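Side-chain contacts in meta cleavage compound hydrolase (Janthinobacterium, PDB 1J1I), which hydrolyses a carbon-carbon bond of the ring-cleavage (meta-cleavage) product formed during bacterial carbazole degradation, probably releasing anthranilate: residues E52-N57 and N183-Y188; D89-H94 and V199-W204; T119-S124 and P215-K220; T240-L245 and G253-H258. All coordinates share one frame; numbering follows the deposited sequence.

Contact 1 (E52-N57 and N183-Y188); sequences EGNWRN and NSRYTY
Asn54 and Arg185 meet through their polar ends, with Asn54 ND2 lying 3.6 Å from Arg185 NH2, at the edge of the guanidinium and close to its plane. The amide and guanidinium planes are only 21° apart. Both nitrogens carry N-H groups to give, so water joins them. Water 1 accepts from Arg185 NH2 at 2.6 Å, in the guanidinium plane, and from Asn54 ND2 at 3.1 Å. Water 2 makes a second, weaker bridge between the same two nitrogens. An arginine suits this place by its length: CG is anti to the backbone N, and a bend at chi3 (-85°) turns the guanidinium toward the amide. Asn54 OD1 accepts from the backbone N of Gly44, which fixes the way round of the amide and turns ND2 to the waters.

The charged and hydroxyl groups meet more loosely. Glu52 OE1 comes within 4.0 Å of Tyr188 OH, the two side chains lying nearly perpendicular; Tyr188 OH also has a weak hydrogen bond with Arg29 NH2. The stronger partner of Glu52 is Tyr16, whose hydroxyl is hydrogen-bonded to OE2. Arg56 adds a long salt bridge to that same oxygen, with OE2 well out of the guanidinium plane, so the attraction is one of charge alone.

Helix 179-190 belongs to the stretch between strands 131-137 and 225-230, where enzymes of this fold carry the helical lid. The Asn54 side chain lies about 6 Å from that of Ser114, the probable nucleophile. A water-bridged seam between the core and the probable lid is consistent with the border of an alpha/beta hydrolase active site.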
# COMPACT_ATOMS: atom_id res chain seq x y z
N GLU A 52 -15.42 -13.17 -14.94
CA GLU A 52 -15.19 -12.25 -16.05
C GLU A 52 -15.50 -10.80 -15.67
O GLU A 52 -14.67 -9.91 -15.87
CB GLU A 52 -16.02 -12.68 -17.27
CG GLU A 52 -15.74 -11.90 -18.54
CD GLU A 52 -16.27 -12.62 -19.77
OE1 GLU A 52 -17.45 -13.01 -19.77
OE2 GLU A 52 -15.49 -12.79 -20.74
N GLY A 53 -16.68 -10.57 -15.11
CA GLY A 53 -17.07 -9.23 -14.72
C GLY A 53 -16.20 -8.63 -13.63
O GLY A 53 -15.96 -7.42 -13.60
N ASN A 54 -15.70 -9.47 -12.73
CA ASN A 54 -14.85 -8.99 -11.65
C ASN A 54 -13.40 -8.74 -12.04
O ASN A 54 -12.79 -7.79 -11.57
CB ASN A 54 -14.85 -9.98 -10.47
CG ASN A 54 -15.91 -9.66 -9.43
OD1 ASN A 54 -15.66 -9.79 -8.23
ND2 ASN A 54 -17.09 -9.26 -9.87
N TRP A 55 -12.85 -9.58 -12.91
CA TRP A 55 -11.43 -9.46 -13.23
C TRP A 55 -11.00 -9.16 -14.66
O TRP A 55 -9.80 -9.16 -14.95
CB TRP A 55 -10.73 -10.74 -12.77
CG TRP A 55 -11.09 -11.13 -11.36
CD1 TRP A 55 -11.96 -12.11 -10.96
CD2 TRP A 55 -10.58 -10.54 -10.16
NE1 TRP A 55 -12.01 -12.17 -9.59
CE2 TRP A 55 -11.17 -11.22 -9.07
CE3 TRP A 55 -9.67 -9.50 -9.90
CZ2 TRP A 55 -10.88 -10.90 -7.74
CZ3 TRP A 55 -9.38 -9.18 -8.57
CH2 TRP A 55 -9.99 -9.88 -7.51
N ARG A 56 -11.96 -8.90 -15.53
CA ARG A 56 -11.69 -8.62 -16.94
C ARG A 56 -10.44 -7.78 -17.21
O ARG A 56 -9.53 -8.22 -17.92
CB ARG A 56 -12.90 -7.94 -17.57
CG ARG A 56 -13.00 -8.12 -19.07
CD ARG A 56 -14.44 -8.00 -19.52
NE ARG A 56 -14.67 -8.67 -20.80
CZ ARG A 56 -15.88 -8.97 -21.28
NH1 ARG A 56 -16.97 -8.66 -20.60
NH2 ARG A 56 -15.99 -9.59 -22.45
N ASN A 57 -10.39 -6.59 -16.63
CA ASN A 57 -9.28 -5.67 -16.84
C ASN A 57 -8.05 -5.90 -15.98
O ASN A 57 -7.02 -5.25 -16.17
CB ASN A 57 -9.76 -4.23 -16.67
CG ASN A 57 -10.85 -3.86 -17.65
OD1 ASN A 57 -10.71 -4.10 -18.85
ND2 ASN A 57 -11.93 -3.28 -17.15
N ASN A 183 -24.98 -5.21 -18.44
CA ASN A 183 -25.75 -6.26 -19.13
C ASN A 183 -25.20 -7.64 -18.83
O ASN A 183 -25.95 -8.58 -18.59
CB ASN A 183 -25.75 -6.03 -20.64
CG ASN A 183 -26.31 -4.68 -21.03
OD1 ASN A 183 -27.25 -4.18 -20.41
ND2 ASN A 183 -25.75 -4.09 -22.08
N SER A 184 -23.87 -7.77 -18.85
CA SER A 184 -23.23 -9.05 -18.59
C SER A 184 -23.57 -9.54 -17.18
O SER A 184 -23.96 -10.70 -17.00
CB SER A 184 -21.71 -8.91 -18.74
OG SER A 184 -21.06 -10.15 -18.57
N ARG A 185 -23.42 -8.67 -16.19
CA ARG A 185 -23.71 -9.04 -14.80
C ARG A 185 -25.20 -9.35 -14.62
O ARG A 185 -25.57 -10.28 -13.92
CB ARG A 185 -23.29 -7.92 -13.84
CG ARG A 185 -23.75 -8.15 -12.40
CD ARG A 185 -23.29 -7.04 -11.46
NE ARG A 185 -21.94 -7.25 -10.96
CZ ARG A 185 -21.65 -7.62 -9.71
NH1 ARG A 185 -22.62 -7.83 -8.83
NH2 ARG A 185 -20.39 -7.80 -9.36
N TYR A 186 -26.05 -8.55 -15.26
CA TYR A 186 -27.48 -8.75 -15.16
C TYR A 186 -27.87 -10.10 -15.77
O TYR A 186 -28.74 -10.80 -15.25
CB TYR A 186 -28.23 -7.63 -15.88
CG TYR A 186 -29.73 -7.74 -15.75
CD1 TYR A 186 -30.34 -7.75 -14.50
CD2 TYR A 186 -30.55 -7.85 -16.88
CE1 TYR A 186 -31.71 -7.88 -14.36
CE2 TYR A 186 -31.93 -7.97 -16.75
CZ TYR A 186 -32.51 -7.98 -15.49
OH TYR A 186 -33.87 -8.11 -15.35
N THR A 187 -27.23 -10.46 -16.88
CA THR A 187 -27.51 -11.72 -17.55
C THR A 187 -27.20 -12.89 -16.61
O THR A 187 -27.98 -13.84 -16.52
CB THR A 187 -26.68 -11.87 -18.84
OG1 THR A 187 -27.10 -10.87 -19.79
CG2 THR A 187 -26.88 -13.25 -19.45
N TYR A 188 -26.07 -12.82 -15.91
CA TYR A 188 -25.70 -13.89 -14.98
C TYR A 188 -26.65 -13.93 -13.79
O TYR A 188 -27.01 -15.01 -13.31
CB TYR A 188 -24.27 -13.69 -14.45
CG TYR A 188 -23.17 -14.12 -15.39
CD1 TYR A 188 -22.33 -13.19 -16.00
CD2 TYR A 188 -22.94 -15.47 -15.65
CE1 TYR A 188 -21.29 -13.59 -16.84
CE2 TYR A 188 -21.91 -15.89 -16.48
CZ TYR A 188 -21.09 -14.94 -17.07
OH TYR A 188 -20.05 -15.34 -17.89
O HOH W 1 -18.91 -8.68 -7.43
O HOH W 2 -19.25 -8.41 -12.11

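Contact 2 (D89-H94 and V199-W204); sequences DRRIRH and VATMQW
Arg91 reaches Thr201 because its CG stands anti to the carbonyl carbon (chi1 -81°) and its chain then bends at chi3, while Thr201 turns its methyl CG2 anti to the backbone N. NH1 thereby comes to 3.6 Å from Thr201 CG2, and the real grip is through water. Water 3 accepts from Arg91 NH1 at 2.9 Å and donates to Thr201 OG1. Water 4 accepts from Arg91 NH2 and donates to the backbone Thr201 O at 2.8 Å. Both waters lie in the guanidinium plane at its edge, as suits a flat donor group. Threonine fits here because its hydroxyl can accept a hydrogen bond from water 3 and donate one to Ala197 O in the preceding turn. Gln88 OE1 accepts from Arg91 NE and steadies the chain. Trp204 puts CZ3 at the guanidinium edge, 4.2 Å from Arg91 NH2, with ring and guanidinium planes 64° apart; Asp89 OD1 lies 4.3 Å from Trp204 CZ2.

The segment axes pass 12.8 Å apart at 121°, a gap that long side chains and water fill. Helix 88-101 flanks helix 114-126, whose Met115 touches both Arg91 and Thr201, and helix 192-208 lies in the probable lid.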
# COMPACT_ATOMS: atom_id res chain seq x y z
N ASP A 89 -18.56 -22.66 5.03
CA ASP A 89 -17.72 -23.85 5.15
C ASP A 89 -17.66 -24.57 3.79
O ASP A 89 -16.60 -25.06 3.39
CB ASP A 89 -18.31 -24.78 6.20
CG ASP A 89 -18.61 -24.06 7.51
OD1 ASP A 89 -19.37 -23.05 7.49
OD2 ASP A 89 -18.10 -24.52 8.55
N ARG A 90 -18.79 -24.63 3.10
CA ARG A 90 -18.88 -25.29 1.81
C ARG A 90 -18.07 -24.56 0.73
O ARG A 90 -17.45 -25.19 -0.12
CB ARG A 90 -20.35 -25.41 1.39
CG ARG A 90 -20.64 -26.58 0.46
CD ARG A 90 -20.11 -27.89 1.03
NE ARG A 90 -20.60 -29.05 0.29
CZ ARG A 90 -21.85 -29.50 0.37
NH1 ARG A 90 -22.73 -28.90 1.16
NH2 ARG A 90 -22.21 -30.56 -0.34
N ARG A 91 -18.08 -23.23 0.76
CA ARG A 91 -17.30 -22.46 -0.21
C ARG A 91 -15.80 -22.65 0.04
O ARG A 91 -15.01 -22.73 -0.89
CB ARG A 91 -17.65 -20.97 -0.16
CG ARG A 91 -18.92 -20.59 -0.91
CD ARG A 91 -19.16 -19.07 -0.85
NE ARG A 91 -19.52 -18.64 0.50
CZ ARG A 91 -20.74 -18.75 1.02
NH1 ARG A 91 -21.73 -19.26 0.29
NH2 ARG A 91 -20.98 -18.35 2.26
N ILE A 92 -15.42 -22.71 1.31
CA ILE A 92 -14.02 -22.91 1.66
C ILE A 92 -13.56 -24.28 1.15
O ILE A 92 -12.50 -24.39 0.51
CB ILE A 92 -13.81 -22.84 3.19
CG1 ILE A 92 -14.05 -21.41 3.68
CG2 ILE A 92 -12.39 -23.31 3.55
CD1 ILE A 92 -14.06 -21.25 5.19
N ARG A 93 -14.35 -25.31 1.42
CA ARG A 93 -14.03 -26.66 0.97
C ARG A 93 -13.92 -26.69 -0.55
O ARG A 93 -13.03 -27.33 -1.11
CB ARG A 93 -15.10 -27.66 1.41
CG ARG A 93 -14.78 -29.10 1.02
CD ARG A 93 -16.03 -29.96 1.05
NE ARG A 93 -16.73 -29.89 2.33
CZ ARG A 93 -17.91 -30.45 2.57
NH1 ARG A 93 -18.47 -30.32 3.77
NH2 ARG A 93 -18.53 -31.13 1.62
N HIS A 94 -14.83 -25.99 -1.22
CA HIS A 94 -14.82 -25.96 -2.68
C HIS A 94 -13.51 -25.39 -3.20
O HIS A 94 -12.89 -25.96 -4.10
CB HIS A 94 -15.99 -25.14 -3.23
CG HIS A 94 -15.91 -24.91 -4.70
ND1 HIS A 94 -15.72 -23.66 -5.25
CD2 HIS A 94 -15.95 -25.77 -5.75
CE1 HIS A 94 -15.65 -23.76 -6.57
NE2 HIS A 94 -15.79 -25.03 -6.90
N VAL A 199 -30.00 -17.04 -4.01
CA VAL A 199 -30.99 -16.90 -2.95
C VAL A 199 -30.62 -17.78 -1.77
O VAL A 199 -30.70 -17.35 -0.62
CB VAL A 199 -32.40 -17.27 -3.45
CG1 VAL A 199 -33.36 -17.40 -2.27
CG2 VAL A 199 -32.90 -16.21 -4.42
N ALA A 200 -30.22 -19.02 -2.06
CA ALA A 200 -29.83 -19.96 -1.00
C ALA A 200 -28.57 -19.46 -0.29
O ALA A 200 -28.45 -19.58 0.93
CB ALA A 200 -29.59 -21.34 -1.60
N THR A 201 -27.63 -18.92 -1.06
CA THR A 201 -26.39 -18.40 -0.50
C THR A 201 -26.69 -17.27 0.49
O THR A 201 -26.17 -17.26 1.61
CB THR A 201 -25.45 -17.88 -1.62
OG1 THR A 201 -24.98 -18.99 -2.41
CG2 THR A 201 -24.25 -17.14 -1.04
N MET A 202 -27.52 -16.32 0.08
CA MET A 202 -27.87 -15.18 0.93
C MET A 202 -28.71 -15.58 2.14
O MET A 202 -28.62 -14.96 3.20
CB MET A 202 -28.62 -14.12 0.12
CG MET A 202 -27.78 -13.49 -0.98
SD MET A 202 -26.12 -13.04 -0.40
CE MET A 202 -26.50 -11.74 0.76
N GLN A 203 -29.51 -16.63 1.98
CA GLN A 203 -30.36 -17.11 3.07
C GLN A 203 -29.51 -17.58 4.24
O GLN A 203 -29.76 -17.21 5.39
CB GLN A 203 -31.24 -18.26 2.58
CG GLN A 203 -32.25 -18.74 3.61
CD GLN A 203 -33.02 -19.95 3.14
OE1 GLN A 203 -33.39 -20.04 1.97
NE2 GLN A 203 -33.29 -20.88 4.05
N TRP A 204 -28.50 -18.40 3.96
CA TRP A 204 -27.63 -18.90 5.01
C TRP A 204 -26.92 -17.75 5.72
O TRP A 204 -26.85 -17.71 6.94
CB TRP A 204 -26.58 -19.86 4.44
CG TRP A 204 -25.70 -20.42 5.50
CD1 TRP A 204 -25.98 -21.50 6.31
CD2 TRP A 204 -24.44 -19.91 5.93
NE1 TRP A 204 -24.96 -21.68 7.21
CE2 TRP A 204 -24.00 -20.72 7.01
CE3 TRP A 204 -23.62 -18.84 5.52
CZ2 TRP A 204 -22.78 -20.50 7.67
CZ3 TRP A 204 -22.41 -18.62 6.18
CH2 TRP A 204 -22.01 -19.44 7.24
O HOH W 3 -22.22 -19.90 -2.49
O HOH W 4 -23.87 -18.74 2.23

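Contact 3 (T119-S124 and P215-K220); sequences TGLGVS and PEFIRK
Leu121 and Ile218 mark the nearest backbone approach, with their CA atoms 7.7 Å apart, close enough for a leucine and its neighbours to fill the gap. Leu121 lies on helix 114-126, the helix that follows the probable nucleophile elbow of the alpha/beta hydrolase fold, with Ser114 at its start. Ile218 lies on the short helix 215-218, ahead of strand 225-230.

The contact is wholly apolar. Leu121 CD2 rests 3.8 Å from Phe217 CE2, the two side chains lying alongside, each extending toward the other's backbone. Phe217 gets there because its CG is anti to the backbone N (chi1 -177°), sending the ring across to the other helix. The other methyl of Leu121, CD1, lies 4.4 Å from Ile218 CG1, so the two branches serve different partners. Phe244 of helix 238-247 packs on both Leu121 and Ile218, and Tyr213 meets the Phe217 ring.

Gly122 suits its place by having no side chain: the edge of the phenyl ring comes directly to its backbone, with Phe217 CE2 4.1 Å from Gly122 CA. Two residues further on, Ser124 OG reaches back one turn to donate to Gly120 O, 2.9 Å away, approaching from the face of the carbonyl plane opposite to Ser124 N.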
# COMPACT_ATOMS: atom_id res chain seq x y z
N THR A 119 -13.53 -16.26 1.68
CA THR A 119 -13.29 -17.65 1.32
C THR A 119 -11.79 -17.94 1.20
O THR A 119 -11.32 -19.00 1.62
CB THR A 119 -14.04 -18.02 0.02
OG1 THR A 119 -15.44 -17.79 0.20
CG2 THR A 119 -13.84 -19.50 -0.32
N GLY A 120 -11.04 -16.99 0.65
CA GLY A 120 -9.60 -17.17 0.53
C GLY A 120 -8.99 -17.17 1.92
O GLY A 120 -8.05 -17.93 2.22
N LEU A 121 -9.53 -16.33 2.79
CA LEU A 121 -9.05 -16.23 4.17
C LEU A 121 -9.29 -17.56 4.88
O LEU A 121 -8.42 -18.06 5.59
CB LEU A 121 -9.79 -15.09 4.90
CG LEU A 121 -9.24 -14.63 6.26
CD1 LEU A 121 -9.83 -13.27 6.62
CD2 LEU A 121 -9.55 -15.65 7.34
N GLY A 122 -10.47 -18.14 4.66
CA GLY A 122 -10.80 -19.41 5.28
C GLY A 122 -9.82 -20.50 4.88
O GLY A 122 -9.34 -21.27 5.72
N VAL A 123 -9.51 -20.58 3.59
CA VAL A 123 -8.57 -21.57 3.08
C VAL A 123 -7.17 -21.30 3.65
O VAL A 123 -6.41 -22.23 3.93
CB VAL A 123 -8.50 -21.55 1.53
CG1 VAL A 123 -7.31 -22.37 1.04
CG2 VAL A 123 -9.80 -22.13 0.95
N SER A 124 -6.84 -20.03 3.83
CA SER A 124 -5.54 -19.65 4.37
C SER A 124 -5.36 -20.06 5.82
O SER A 124 -4.23 -20.11 6.32
CB SER A 124 -5.32 -18.15 4.21
OG SER A 124 -5.23 -17.82 2.83
N PRO A 215 -12.72 -12.58 15.47
CA PRO A 215 -11.39 -12.02 15.27
C PRO A 215 -10.29 -13.05 15.58
O PRO A 215 -9.20 -13.00 15.00
CB PRO A 215 -11.37 -10.84 16.24
CG PRO A 215 -12.80 -10.35 16.15
CD PRO A 215 -13.58 -11.65 16.22
N GLU A 216 -10.59 -13.99 16.47
CA GLU A 216 -9.62 -15.02 16.83
C GLU A 216 -9.25 -15.91 15.65
O GLU A 216 -8.11 -16.37 15.55
CB GLU A 216 -10.16 -15.88 17.98
CG GLU A 216 -10.15 -15.16 19.32
CD GLU A 216 -8.77 -14.64 19.67
OE1 GLU A 216 -7.84 -15.46 19.85
OE2 GLU A 216 -8.61 -13.40 19.75
N PHE A 217 -10.22 -16.14 14.77
CA PHE A 217 -9.99 -16.96 13.58
C PHE A 217 -9.08 -16.19 12.63
O PHE A 217 -8.13 -16.74 12.06
CB PHE A 217 -11.33 -17.25 12.88
CG PHE A 217 -11.20 -18.14 11.67
CD1 PHE A 217 -11.06 -19.52 11.82
CD2 PHE A 217 -11.26 -17.60 10.38
CE1 PHE A 217 -10.98 -20.36 10.70
CE2 PHE A 217 -11.18 -18.43 9.26
CZ PHE A 217 -11.05 -19.82 9.42
N ILE A 218 -9.38 -14.90 12.46
CA ILE A 218 -8.60 -14.04 11.57
C ILE A 218 -7.14 -13.92 12.02
O ILE A 218 -6.23 -13.81 11.20
CB ILE A 218 -9.28 -12.64 11.50
CG1 ILE A 218 -10.67 -12.80 10.89
CG2 ILE A 218 -8.43 -11.67 10.67
CD1 ILE A 218 -11.50 -11.55 10.87
N ARG A 219 -6.92 -13.98 13.33
CA ARG A 219 -5.58 -13.88 13.90
C ARG A 219 -4.74 -15.11 13.53
O ARG A 219 -3.52 -15.12 13.73
CB ARG A 219 -5.68 -13.75 15.42
CG ARG A 219 -4.50 -13.04 16.07
CD ARG A 219 -4.63 -13.06 17.59
NE ARG A 219 -5.75 -12.26 18.09
CZ ARG A 219 -5.76 -10.93 18.14
NH1 ARG A 219 -4.71 -10.23 17.73
NH2 ARG A 219 -6.82 -10.30 18.63
N LYS A 220 -5.40 -16.14 13.01
CA LYS A 220 -4.73 -17.39 12.60
C LYS A 220 -4.12 -17.31 11.20
O LYS A 220 -3.44 -18.24 10.76
CB LYS A 220 -5.72 -18.56 12.63
CG LYS A 220 -5.72 -19.38 13.91
CD LYS A 220 -6.16 -18.55 15.08
CE LYS A 220 -6.48 -19.40 16.29
NZ LYS A 220 -6.89 -18.47 17.37

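Contact 4 (T240-L245 and G253-H258); sequences TAYKFL and GYIIPH
Helix 240-245 runs almost exactly antiparallel to strand 253-256, at 172° between their directions, with the segment axes 9.6 Å apart. The backbones draw nearest at the end of the helical segment and the start of the strand, where the CA atoms of Leu245 and Gly253 are 6.8 Å from each other.

Leu245 lays its methyl CD2 against the main chain of the strand, 3.7 Å from Gly253 N. A glycine is apt here, because the leucine branches occupy the side toward which a side chain would have pointed. The leucine is brought down by a chi1 of -70°, which puts CG anti to the carbonyl carbon. Two residues along, Ile255 again faces the helix, and the end of its longer branch does the touching. Its CD1 sits 4.1 Å from Ala241 CB, a small methyl that allows the close approach, and is also 4.1 Å from Tyr242 CE2. The isoleucine comes roughly square to the Tyr242 side chain. These contacts of Ile255 are apolar, as expected for a helix lying over a sheet.

The two segments belong to the beta-alpha-beta unit formed by strand 225-230, helix 238-247 and strand 251-256. Ala241 also touches Val227 and Gln229 of strand 225-230, while on the sheet's other side Tyr254 packs on Ala274 of helix 268-281. Strand 251-256 is the outermost within the chain, yet Gly253, Tyr254 and Ile255 pair antiparallel with a strand of the second subunit, and Tyr242 stacks on Tyr242 of that subunit, so sheet and helix layer both continue across the dimer.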
# COMPACT_ATOMS: atom_id res chain seq x y z
N THR A 240 -12.23 -1.31 9.05
CA THR A 240 -12.14 -2.77 8.99
C THR A 240 -10.74 -3.20 8.57
O THR A 240 -10.22 -4.21 9.06
CB THR A 240 -13.10 -3.38 7.95
OG1 THR A 240 -14.41 -2.85 8.13
CG2 THR A 240 -13.14 -4.91 8.10
N ALA A 241 -10.15 -2.46 7.64
CA ALA A 241 -8.80 -2.76 7.17
C ALA A 241 -7.83 -2.61 8.33
O ALA A 241 -6.94 -3.44 8.53
CB ALA A 241 -8.42 -1.81 6.03
N TYR A 242 -8.01 -1.54 9.10
CA TYR A 242 -7.13 -1.28 10.23
C TYR A 242 -7.23 -2.43 11.23
O TYR A 242 -6.23 -2.80 11.85
CB TYR A 242 -7.50 0.06 10.89
CG TYR A 242 -7.44 1.25 9.94
CD1 TYR A 242 -8.12 2.43 10.23
CD2 TYR A 242 -6.72 1.18 8.75
CE1 TYR A 242 -8.09 3.52 9.34
CE2 TYR A 242 -6.68 2.26 7.86
CZ TYR A 242 -7.37 3.43 8.17
OH TYR A 242 -7.34 4.50 7.29
N LYS A 243 -8.42 -3.00 11.38
CA LYS A 243 -8.59 -4.12 12.30
C LYS A 243 -7.90 -5.37 11.73
O LYS A 243 -7.26 -6.12 12.47
CB LYS A 243 -10.07 -4.40 12.57
CG LYS A 243 -10.29 -5.37 13.72
CD LYS A 243 -11.77 -5.50 14.07
CE LYS A 243 -11.96 -6.34 15.32
NZ LYS A 243 -13.40 -6.44 15.70
N PHE A 244 -8.03 -5.60 10.42
CA PHE A 244 -7.37 -6.74 9.79
C PHE A 244 -5.86 -6.61 9.99
O PHE A 244 -5.17 -7.59 10.27
CB PHE A 244 -7.64 -6.79 8.28
CG PHE A 244 -8.91 -7.50 7.90
CD1 PHE A 244 -9.90 -6.84 7.17
CD2 PHE A 244 -9.11 -8.84 8.23
CE1 PHE A 244 -11.07 -7.50 6.78
CE2 PHE A 244 -10.27 -9.51 7.84
CZ PHE A 244 -11.25 -8.84 7.12
N LEU A 245 -5.36 -5.39 9.84
CA LEU A 245 -3.93 -5.13 9.98
C LEU A 245 -3.43 -5.40 11.40
O LEU A 245 -2.28 -5.78 11.60
CB LEU A 245 -3.62 -3.68 9.56
CG LEU A 245 -3.76 -3.42 8.06
CD1 LEU A 245 -3.57 -1.93 7.76
CD2 LEU A 245 -2.72 -4.24 7.30
N GLY A 253 -0.75 -3.25 4.32
CA GLY A 253 -1.99 -2.57 4.04
C GLY A 253 -1.85 -1.63 2.85
O GLY A 253 -0.80 -1.00 2.69
N TYR A 254 -2.88 -1.57 2.02
CA TYR A 254 -2.90 -0.67 0.86
C TYR A 254 -4.26 0.01 0.83
O TYR A 254 -5.28 -0.60 0.49
CB TYR A 254 -2.68 -1.44 -0.45
CG TYR A 254 -2.49 -0.52 -1.65
CD1 TYR A 254 -1.47 0.43 -1.66
CD2 TYR A 254 -3.33 -0.60 -2.76
CE1 TYR A 254 -1.29 1.29 -2.74
CE2 TYR A 254 -3.16 0.26 -3.85
CZ TYR A 254 -2.14 1.20 -3.83
OH TYR A 254 -1.98 2.08 -4.88
N ILE A 255 -4.26 1.29 1.20
CA ILE A 255 -5.48 2.08 1.27
C ILE A 255 -5.57 2.98 0.05
O ILE A 255 -4.64 3.73 -0.25
CB ILE A 255 -5.49 2.92 2.56
CG1 ILE A 255 -5.04 2.06 3.75
CG2 ILE A 255 -6.88 3.48 2.81
CD1 ILE A 255 -5.95 0.89 4.08
N ILE A 256 -6.71 2.91 -0.63
CA ILE A 256 -6.95 3.67 -1.85
C ILE A 256 -8.04 4.74 -1.70
O ILE A 256 -9.15 4.46 -1.24
CB ILE A 256 -7.37 2.71 -2.99
CG1 ILE A 256 -6.33 1.60 -3.16
CG2 ILE A 256 -7.56 3.47 -4.29
CD1 ILE A 256 -6.75 0.51 -4.15
N PRO A 257 -7.72 5.99 -2.09
CA PRO A 257 -8.70 7.07 -1.99
C PRO A 257 -9.67 7.04 -3.17
O PRO A 257 -9.37 6.44 -4.20
CB PRO A 257 -7.82 8.32 -2.00
CG PRO A 257 -6.74 7.93 -2.99
CD PRO A 257 -6.41 6.49 -2.55
N HIS A 258 -10.83 7.67 -3.01
CA HIS A 258 -11.83 7.74 -4.09
C HIS A 258 -12.07 6.35 -4.66
O HIS A 258 -12.05 6.14 -5.87
CB HIS A 258 -11.31 8.67 -5.17
CG HIS A 258 -10.76 9.96 -4.63
ND1 HIS A 258 -9.56 10.50 -5.07
CD2 HIS A 258 -11.23 10.80 -3.68
CE1 HIS A 258 -9.32 11.61 -4.40
NE2 HIS A 258 -10.31 11.81 -3.55

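Contacts 1 and 2 probably join the helical lid to the core, through consecutive helices 179-190 and 192-208; their centres are about 21 Å apart. Contact 1 is nearer to the probable nucleophile Ser114, while the Arg91 side chain of contact 2 is about 10 Å from it. Contacts 2 and 3 touch: Ile92 CD1 packs 3.8 Å from Gly122 CA. Contact 3 in turn meets contact 4, with Ile218 CG2 3.8 Å from Phe244 CD2, making a continuous chain of packing from helix 88-101 to the dimer-forming edge of the sheet. In contact 4 the Ala241 side chain is about 9 Å from that of Asp233, the probable catalytic acid.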